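Side-chain contact in suppressor of RNA silencing p3 (Rice hoja blanca virus, PDB 3AJF), which suppresses RNA-mediated gene silencing, presumably by binding double-stranded RNA, and forms a homodimer: residues His37-Met42 with Ser53-Ser58. Sequence-based numbering, arbitrary orientation.
Sequences HMFLQM and SVFLKS. With SO4 (sulfate ion), chain E.
F55, F39 and M42 form a small aromatic and selenomethionine cluster in the hydrophobic core of the helical domain of p3. It joins helix 36-44 to helix 49-64. M42 is a selenomethionine in this crystal, so SE stands where sulfur would be. Its CG lies over one face of the F55 ring, above the centre. The distance from M42 CG to the F55 ring centroid is 3.7 Å, 12° off the ring normal, which makes a CH-pi contact. M42 CG is anti to the backbone N (chi1 -161°), and the chain then bends at chi2 and chi3. SE therefore sits higher and off to one side, with M42 SE 5.2 Å from the F55 ring centroid. This is an oblique Met-aromatic contact, looser than the one made by the methylene.

F39 meets the same F55 ring at its edge, close to the ring plane. The closest atoms are F39 CE1 and F55 CE1, 3.6 Å apart. The two rings are set obliquely, planes at 52°, and the centroids of F39 and F55 are 5.7 Å apart. The F39 side chain leaves its helix with CG anti to N, which carries the far end of the ring close to F55.

Further aromatic residues extend the cluster. F23 of helix 17-30 meets both rings, and Y84 of helix 74-85 packs edge-to-face with F55. Away from this cluster, K57 NZ on helix 49-64 donates a hydrogen bond of 3.0 Å to O1 of a sulfate ion, which probably came from the crystallisation solution. Between 37-42 and 53-58 the contact is apolar: M42 holds one face of F55, F39 holds its edge, and the association rests on dispersion and burial of apolar surface.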
# COMPACT_ATOMS: atom_id res chain seq x y z
N HIS A 37 -18.92 -0.01 8.72
CA HIS A 37 -18.64 1.27 9.34
C HIS A 37 -17.12 1.52 9.41
O HIS A 37 -16.66 2.62 9.12
CB HIS A 37 -19.29 1.35 10.71
CG HIS A 37 -18.87 2.54 11.50
ND1 HIS A 37 -19.44 3.78 11.31
CD2 HIS A 37 -17.94 2.69 12.47
CE1 HIS A 37 -18.87 4.65 12.14
NE2 HIS A 37 -17.95 4.01 12.84
N MSE A 38 -16.34 0.52 9.78
CA MSE A 38 -14.90 0.73 9.83
C MSE A 38 -14.34 0.94 8.43
O MSE A 38 -13.39 1.70 8.25
CB MSE A 38 -14.22 -0.46 10.50
CG MSE A 38 -14.69 -0.62 11.96
SE MSE A 38 -13.98 -2.29 12.66
CE MSE A 38 -12.18 -2.17 11.63
N PHE A 39 -14.93 0.26 7.45
CA PHE A 39 -14.50 0.41 6.05
C PHE A 39 -14.74 1.86 5.62
O PHE A 39 -13.83 2.50 5.07
CB PHE A 39 -15.23 -0.57 5.12
CG PHE A 39 -14.73 -0.55 3.69
CD1 PHE A 39 -13.59 -1.26 3.32
CD2 PHE A 39 -15.42 0.19 2.71
CE1 PHE A 39 -13.12 -1.23 1.99
CE2 PHE A 39 -14.96 0.21 1.38
CZ PHE A 39 -13.81 -0.49 1.02
N LEU A 40 -15.95 2.37 5.85
CA LEU A 40 -16.24 3.79 5.50
C LEU A 40 -15.35 4.81 6.25
O LEU A 40 -14.88 5.78 5.66
CB LEU A 40 -17.72 4.13 5.65
CG LEU A 40 -18.65 3.30 4.76
CD1 LEU A 40 -20.12 3.56 5.13
CD2 LEU A 40 -18.37 3.56 3.25
N GLN A 41 -15.13 4.60 7.53
CA GLN A 41 -14.21 5.46 8.28
C GLN A 41 -12.81 5.46 7.66
O GLN A 41 -12.17 6.50 7.55
CB GLN A 41 -14.09 5.03 9.74
CG GLN A 41 -13.04 5.86 10.49
CD GLN A 41 -13.43 7.32 10.57
OE1 GLN A 41 -14.51 7.65 11.05
NE2 GLN A 41 -12.55 8.21 10.10
N MSE A 42 -12.33 4.29 7.25
CA MSE A 42 -11.01 4.20 6.65
C MSE A 42 -10.99 5.01 5.35
O MSE A 42 -10.00 5.67 5.02
CB MSE A 42 -10.69 2.76 6.33
CG MSE A 42 -9.29 2.53 6.16
SE MSE A 42 -8.50 2.40 7.90
CE MSE A 42 -9.45 0.91 8.68
N SER A 53 -3.31 -0.97 8.05
CA SER A 53 -2.43 -2.05 7.59
C SER A 53 -3.21 -3.20 7.00
O SER A 53 -2.87 -3.71 5.91
CB SER A 53 -1.59 -2.58 8.76
OG SER A 53 -0.86 -3.71 8.33
N VAL A 54 -4.25 -3.63 7.70
CA VAL A 54 -5.12 -4.71 7.26
C VAL A 54 -5.89 -4.35 5.94
O VAL A 54 -5.95 -5.14 4.99
CB VAL A 54 -6.07 -5.06 8.40
CG1 VAL A 54 -7.20 -5.91 7.93
CG2 VAL A 54 -5.30 -5.78 9.55
N PHE A 55 -6.47 -3.14 5.90
CA PHE A 55 -7.12 -2.57 4.70
C PHE A 55 -6.19 -2.59 3.49
O PHE A 55 -6.55 -3.11 2.43
CB PHE A 55 -7.51 -1.14 5.08
CG PHE A 55 -8.13 -0.29 3.99
CD1 PHE A 55 -9.51 -0.29 3.77
CD2 PHE A 55 -7.34 0.66 3.29
CE1 PHE A 55 -10.11 0.58 2.80
CE2 PHE A 55 -7.92 1.53 2.32
CZ PHE A 55 -9.29 1.49 2.08
N LEU A 56 -4.97 -2.06 3.66
CA LEU A 56 -4.00 -2.05 2.55
C LEU A 56 -3.54 -3.45 2.12
O LEU A 56 -3.36 -3.72 0.92
CB LEU A 56 -2.78 -1.19 2.87
CG LEU A 56 -3.04 0.31 3.11
CD1 LEU A 56 -1.78 0.90 3.72
CD2 LEU A 56 -3.37 1.03 1.86
N LYS A 57 -3.34 -4.33 3.10
CA LYS A 57 -2.89 -5.69 2.81
C LYS A 57 -3.91 -6.49 1.99
O LYS A 57 -3.53 -7.30 1.14
CB LYS A 57 -2.54 -6.43 4.09
CG LYS A 57 -1.20 -6.06 4.62
CD LYS A 57 -1.16 -6.24 6.13
CE LYS A 57 -0.65 -7.57 6.57
NZ LYS A 57 -1.03 -7.69 8.04
N SER A 58 -5.20 -6.26 2.23
CA SER A 58 -6.25 -6.88 1.39
C SER A 58 -6.20 -6.38 -0.06
O SER A 58 -6.32 -7.18 -1.01
CB SER A 58 -7.66 -6.70 1.97
OG SER A 58 -8.01 -7.73 2.88
S SO4 E . -3.80 -10.08 6.83
O1 SO4 E . -3.72 -8.96 7.76
O2 SO4 E . -4.78 -9.83 5.77
O3 SO4 E . -4.14 -11.26 7.60
O4 SO4 E . -2.52 -10.30 6.18